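Local atomic coordinates of ecdysteroid-phosphate phosphatase (Bombyx mori, PDB entry 3C7T), a protein that removes phosphate from ecdysteroid phosphates, chiefly ecdysone 22-phosphate, to release the active moulting hormones, and also acts as a protein tyrosine phosphatase. Residues A[57-71]-A[90-103]. Residues are numbered along the deposited sequence; the frame is centred on the assembly and turned at random.
With WO4 (tungstate(VI)ion), chain E.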
loop_
_atom_site.group_PDB
_atom_site.type_symbol
_atom_site.label_atom_id
_atom_site.label_comp_id
_atom_site.label_asym_id
_atom_site.label_seq_id
_atom_site.Cartn_x
_atom_site.Cartn_y
_atom_site.Cartn_z
ATOM N N ASP A 57 16.571 5.085 13.640
ATOM C CA ASP A 57 15.237 4.701 14.114
ATOM C C ASP A 57 14.236 5.037 13.012
ATOM O O ASP A 57 13.530 6.042 13.074
ATOM C CB ASP A 57 14.934 5.425 15.453
ATOM C CG ASP A 57 13.596 4.991 16.102
ATOM O OD1 ASP A 57 13.188 3.794 15.959
ATOM O OD2 ASP A 57 12.975 5.863 16.768
ATOM N N THR A 58 14.207 4.173 11.993
ATOM C CA THR A 58 13.430 4.411 10.756
ATOM C C THR A 58 11.912 4.601 10.949
ATOM O O THR A 58 11.306 3.944 11.800
ATOM C CB THR A 58 13.680 3.259 9.763
ATOM O OG1 THR A 58 13.163 3.616 8.474
ATOM C CG2 THR A 58 13.044 1.961 10.279
ATOM N N PRO A 59 11.292 5.518 10.181
ATOM C CA PRO A 59 9.820 5.584 10.095
ATOM C C PRO A 59 9.294 4.402 9.275
ATOM O O PRO A 59 10.068 3.747 8.563
ATOM C CB PRO A 59 9.582 6.850 9.270
ATOM C CG PRO A 59 10.862 7.620 9.305
ATOM C CD PRO A 59 11.939 6.582 9.395
ATOM N N LEU A 60 7.984 4.159 9.345
ATOM C CA LEU A 60 7.317 3.348 8.309
ATOM C C LEU A 60 7.186 4.144 7.025
ATOM O O LEU A 60 7.075 5.361 7.063
ATOM C CB LEU A 60 5.896 2.986 8.740
ATOM C CG LEU A 60 5.641 2.157 9.993
ATOM C CD1 LEU A 60 4.132 1.986 10.146
ATOM C CD2 LEU A 60 6.356 0.786 9.872
ATOM N N THR A 61 7.127 3.430 5.901
ATOM C CA THR A 61 6.736 4.006 4.610
ATOM C C THR A 61 5.224 4.270 4.672
ATOM O O THR A 61 4.549 3.817 5.620
ATOM C CB THR A 61 6.985 3.006 3.478
ATOM O OG1 THR A 61 6.272 1.804 3.754
ATOM C CG2 THR A 61 8.505 2.707 3.387
ATOM N N ARG A 62 4.704 4.979 3.669
ATOM C CA ARG A 62 3.240 5.125 3.502
ATOM C C ARG A 62 2.579 3.755 3.443
ATOM O O ARG A 62 1.542 3.536 4.084
ATOM C CB ARG A 62 2.888 5.982 2.272
ATOM C CG ARG A 62 3.299 7.482 2.360
ATOM C CD ARG A 62 2.594 8.240 3.483
ATOM N NE ARG A 62 1.132 8.228 3.336
ATOM C CZ ARG A 62 0.426 9.087 2.604
ATOM N NH1 ARG A 62 1.032 10.024 1.904
ATOM N NH2 ARG A 62 -0.907 8.975 2.545
ATOM N N LEU A 63 3.181 2.830 2.698
ATOM C CA LEU A 63 2.641 1.484 2.575
ATOM C C LEU A 63 2.635 0.818 3.954
ATOM O O LEU A 63 1.722 0.087 4.287
ATOM C CB LEU A 63 3.483 0.651 1.616
ATOM C CG LEU A 63 3.044 -0.801 1.457
ATOM C CD1 LEU A 63 1.509 -0.928 1.294
ATOM C CD2 LEU A 63 3.802 -1.456 0.324
ATOM N N GLY A 64 3.681 1.044 4.742
ATOM C CA GLY A 64 3.761 0.429 6.084
ATOM C C GLY A 64 2.611 0.834 6.993
ATOM O O GLY A 64 2.036 0.003 7.687
ATOM N N TRP A 65 2.279 2.123 7.005
ATOM C CA TRP A 65 1.049 2.598 7.657
ATOM C C TRP A 65 -0.193 1.895 7.114
ATOM O O TRP A 65 -1.034 1.461 7.890
ATOM C CB TRP A 65 0.892 4.094 7.446
ATOM C CG TRP A 65 1.696 4.891 8.388
ATOM C CD1 TRP A 65 3.015 5.235 8.257
ATOM C CD2 TRP A 65 1.241 5.473 9.614
ATOM N NE1 TRP A 65 3.407 6.015 9.343
ATOM C CE2 TRP A 65 2.333 6.173 10.177
ATOM C CE3 TRP A 65 -0.005 5.490 10.286
ATOM C CZ2 TRP A 65 2.233 6.873 11.400
ATOM C CZ3 TRP A 65 -0.108 6.192 11.495
ATOM C CH2 TRP A 65 1.006 6.878 12.029
ATOM N N PHE A 66 -0.291 1.784 5.791
ATOM C CA PHE A 66 -1.465 1.161 5.135
ATOM C C PHE A 66 -1.614 -0.321 5.483
ATOM O O PHE A 66 -2.706 -0.810 5.767
ATOM C CB PHE A 66 -1.325 1.342 3.623
ATOM C CG PHE A 66 -2.511 0.881 2.842
ATOM C CD1 PHE A 66 -3.738 1.525 2.954
ATOM C CD2 PHE A 66 -2.393 -0.195 1.970
ATOM C CE1 PHE A 66 -4.851 1.083 2.195
ATOM C CE2 PHE A 66 -3.496 -0.639 1.201
ATOM C CZ PHE A 66 -4.726 0.003 1.334
ATOM N N GLN A 67 -0.494 -1.047 5.498
ATOM C CA GLN A 67 -0.488 -2.444 5.974
ATOM C C GLN A 67 -1.037 -2.582 7.383
ATOM O O GLN A 67 -1.852 -3.477 7.650
ATOM C CB GLN A 67 0.946 -3.011 5.929
ATOM C CG GLN A 67 1.475 -3.137 4.496
ATOM C CD GLN A 67 2.983 -3.477 4.404
ATOM O OE1 GLN A 67 3.768 -3.163 5.320
ATOM N NE2 GLN A 67 3.410 -4.064 3.253
ATOM N N ALA A 68 -0.620 -1.689 8.275
ATOM C CA ALA A 68 -1.099 -1.739 9.685
ATOM C C ALA A 68 -2.593 -1.420 9.729
ATOM O O ALA A 68 -3.361 -2.037 10.465
ATOM C CB ALA A 68 -0.305 -0.756 10.527
ATOM N N GLN A 69 -3.002 -0.447 8.926
ATOM C CA GLN A 69 -4.412 -0.060 8.829
ATOM C C GLN A 69 -5.288 -1.205 8.348
ATOM O O GLN A 69 -6.366 -1.411 8.876
ATOM C CB GLN A 69 -4.570 1.128 7.903
ATOM C CG GLN A 69 -4.005 2.388 8.492
ATOM C CD GLN A 69 -3.722 3.479 7.463
ATOM O OE1 GLN A 69 -4.128 3.393 6.296
ATOM N NE2 GLN A 69 -3.023 4.514 7.900
ATOM N N LEU A 70 -4.811 -1.955 7.358
ATOM C CA LEU A 70 -5.543 -3.099 6.844
ATOM C C LEU A 70 -5.787 -4.161 7.906
ATOM O O LEU A 70 -6.883 -4.786 7.943
ATOM C CB LEU A 70 -4.804 -3.720 5.666
ATOM C CG LEU A 70 -4.861 -2.884 4.402
ATOM C CD1 LEU A 70 -3.920 -3.577 3.397
ATOM C CD2 LEU A 70 -6.303 -2.756 3.864
ATOM N N VAL A 71 -4.786 -4.378 8.760
ATOM C CA VAL A 71 -4.962 -5.292 9.885
ATOM C C VAL A 71 -6.038 -4.772 10.874
ATOM O O VAL A 71 -6.966 -5.515 11.233
ATOM C CB VAL A 71 -3.625 -5.618 10.597
ATOM C CG1 VAL A 71 -3.889 -6.543 11.836
ATOM C CG2 VAL A 71 -2.621 -6.258 9.615
ATOM N N ALA A 90 10.620 1.211 19.337
ATOM C CA ALA A 90 11.073 1.540 17.973
ATOM C C ALA A 90 9.986 2.328 17.265
ATOM O O ALA A 90 8.791 1.953 17.330
ATOM C CB ALA A 90 11.400 0.262 17.180
ATOM N N LEU A 91 10.384 3.383 16.544
ATOM C CA LEU A 91 9.396 4.245 15.894
ATOM C C LEU A 91 8.498 3.473 14.947
ATOM O O LEU A 91 7.291 3.759 14.879
ATOM C CB LEU A 91 10.046 5.390 15.122
ATOM C CG LEU A 91 9.070 6.258 14.336
ATOM C CD1 LEU A 91 8.041 6.951 15.274
ATOM C CD2 LEU A 91 9.834 7.256 13.410
ATOM N N ARG A 92 9.064 2.515 14.222
ATOM C CA ARG A 92 8.256 1.693 13.288
ATOM C C ARG A 92 7.129 0.925 13.993
ATOM O O ARG A 92 6.046 0.711 13.426
ATOM C CB ARG A 92 9.167 0.742 12.501
ATOM C CG ARG A 92 9.965 -0.214 13.385
ATOM C CD ARG A 92 10.957 -0.996 12.541
ATOM N NE ARG A 92 11.900 -1.863 13.251
ATOM C CZ ARG A 92 13.062 -1.469 13.798
ATOM N NH1 ARG A 92 13.428 -0.177 13.818
ATOM N NH2 ARG A 92 13.850 -2.376 14.372
ATOM N N CYS A 93 7.383 0.521 15.228
ATOM C CA CYS A 93 6.395 -0.244 16.001
ATOM C C CYS A 93 5.291 0.666 16.544
ATOM O O CYS A 93 4.093 0.332 16.483
ATOM C CB CYS A 93 7.071 -1.039 17.121
ATOM S SG CYS A 93 8.424 -2.091 16.529
ATOM N N VAL A 94 5.683 1.814 17.089
ATOM C CA VAL A 94 4.682 2.789 17.549
ATOM C C VAL A 94 3.812 3.290 16.376
ATOM O O VAL A 94 2.585 3.422 16.499
ATOM C CB VAL A 94 5.323 3.972 18.300
ATOM C CG1 VAL A 94 4.218 4.867 18.874
ATOM C CG2 VAL A 94 6.217 3.445 19.448
ATOM N N GLU A 95 4.423 3.529 15.223
ATOM C CA GLU A 95 3.621 3.918 14.068
ATOM C C GLU A 95 2.726 2.794 13.589
ATOM O O GLU A 95 1.605 3.060 13.180
ATOM C CB GLU A 95 4.493 4.434 12.929
ATOM C CG GLU A 95 5.224 5.742 13.257
ATOM C CD GLU A 95 6.000 6.282 12.043
ATOM O OE1 GLU A 95 6.676 5.486 11.353
ATOM O OE2 GLU A 95 5.950 7.504 11.784
ATOM N N THR A 96 3.186 1.546 13.675
ATOM C CA THR A 96 2.323 0.429 13.303
ATOM C C THR A 96 1.113 0.398 14.246
ATOM O O THR A 96 -0.029 0.165 13.822
ATOM C CB THR A 96 3.082 -0.881 13.307
ATOM O OG1 THR A 96 4.181 -0.755 12.393
ATOM C CG2 THR A 96 2.151 -2.081 12.862
ATOM N N ALA A 97 1.377 0.649 15.520
ATOM C CA ALA A 97 0.307 0.645 16.526
ATOM C C ALA A 97 -0.740 1.700 16.186
ATOM O O ALA A 97 -1.952 1.432 16.277
ATOM C CB ALA A 97 0.911 0.878 17.928
ATOM N N GLN A 98 -0.289 2.899 15.810
ATOM C CA GLN A 98 -1.238 3.939 15.437
ATOM C C GLN A 98 -2.020 3.583 14.169
ATOM O O GLN A 98 -3.232 3.751 14.146
ATOM C CB GLN A 98 -0.563 5.304 15.275
ATOM C CG GLN A 98 -1.572 6.453 15.091
ATOM C CD GLN A 98 -2.505 6.581 16.274
ATOM O OE1 GLN A 98 -2.058 6.630 17.421
ATOM N NE2 GLN A 98 -3.813 6.620 16.007
ATOM N N GLY A 99 -1.340 3.096 13.120
ATOM C CA GLY A 99 -2.050 2.658 11.905
ATOM C C GLY A 99 -3.073 1.583 12.235
ATOM O O GLY A 99 -4.220 1.633 11.780
ATOM N N PHE A 100 -2.688 0.639 13.091
ATOM C CA PHE A 100 -3.598 -0.428 13.491
ATOM C C PHE A 100 -4.865 0.176 14.144
ATOM O O PHE A 100 -6.015 -0.150 13.784
ATOM C CB PHE A 100 -2.873 -1.385 14.456
ATOM C CG PHE A 100 -3.770 -2.405 15.072
ATOM C CD1 PHE A 100 -4.155 -3.538 14.353
ATOM C CD2 PHE A 100 -4.212 -2.261 16.395
ATOM C CE1 PHE A 100 -4.993 -4.484 14.913
ATOM C CE2 PHE A 100 -5.044 -3.217 16.964
ATOM C CZ PHE A 100 -5.430 -4.331 16.215
ATOM N N LEU A 101 -4.641 1.068 15.105
ATOM C CA LEU A 101 -5.755 1.739 15.802
ATOM C C LEU A 101 -6.605 2.591 14.878
ATOM O O LEU A 101 -7.825 2.702 15.074
ATOM C CB LEU A 101 -5.223 2.569 16.999
ATOM C CG LEU A 101 -4.644 1.765 18.160
ATOM C CD1 LEU A 101 -3.972 2.692 19.187
ATOM C CD2 LEU A 101 -5.700 0.912 18.843
ATOM N N ASP A 102 -5.980 3.193 13.870
ATOM C CA ASP A 102 -6.721 3.980 12.876
ATOM C C ASP A 102 -7.663 3.063 12.068
ATOM O O ASP A 102 -8.823 3.401 11.827
ATOM C CB ASP A 102 -5.775 4.709 11.921
ATOM C CG ASP A 102 -5.022 5.872 12.577
ATOM O OD1 ASP A 102 -5.408 6.340 13.665
ATOM O OD2 ASP A 102 -4.013 6.321 11.975
ATOM N N GLY A 103 -7.157 1.906 11.644
ATOM C CA GLY A 103 -7.952 0.952 10.860
ATOM C C GLY A 103 -9.094 0.393 11.695
ATOM O O GLY A 103 -10.243 0.235 11.208
HETATM W W WO4 E . 12.074 -5.924 12.320
HETATM O O1 WO4 E . 10.778 -7.335 12.577
HETATM O O2 WO4 E . 13.718 -6.977 12.691
HETATM O O3 WO4 E . 12.468 -5.224 10.504
HETATM O O4 WO4 E . 12.162 -4.528 13.698
HETATM O O HOH W 1 11.979 2.412 13.780
HETATM O O HOH W 2 6.047 7.090 8.818
#
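Leu60 N with Glu95, and Leu91 N with Asp57, make two reciprocal bonds, each segment giving a carboxylate to a backbone N-H of the other. Glu95 OE1 takes the N-H of Leu60 nearly along its C-O axis, at 2.7 Å and almost straight, while Asp57 OD1 receives Leu91 N on its syn side at 2.9 Å, in the first turn of helix 91-104. Asp57 CG stands anti to the backbone N (chi1 -175°), which brings the carboxylate to that helix start; its other oxygen pairs with Arg47. Water adds a second layer: one molecule donates to Asp57 OD1 and Thr58 O and accepts from Arg92 N and NH1, and another accepts from Trp65 NE1 and lies 2.7 Å from Leu60 O.

Both helices belong to the alpha/beta core of this C-terminal, PGM-like phosphatase domain of the branch 1 histidine phosphatase superfamily, and helix 91-104 lies against strands 112-114 and 187-191. Arg92 presents the edge of its guanidinium to tungstate, with NE (2.7 Å) and NH2 both reaching O4. Thr96, beside the phosphohistidine residue His12, bonds through OG1 to Arg92 O and Gly13 N.

Close helix packing depends on small residues: the axes of segments 62-71 and 91-103 approach to 6.5 Å, crossing at -46°. Gly99 faces Ala68, whose CB reaches Thr96 O at 3.4 Å, and CA-H...O contacts join Phe100 CA to Ala68 O and Gly103 CA to Gln69 O. Further along, Val71 CG1 meets the edge of the Phe100 ring.

Trp65 enters as a knob among Glu95, Gln98, Gly99 and Asp102. Its CZ2 lies 3.7 Å from Glu95 CB, the ring and carboxylate planes are 68° apart, and Gln98 CG sits at the ring edge. Replacing the indole with the methyl of an alanine is likely to open a gap among those four residues and to take the N-H donor from the water beside Leu60 O.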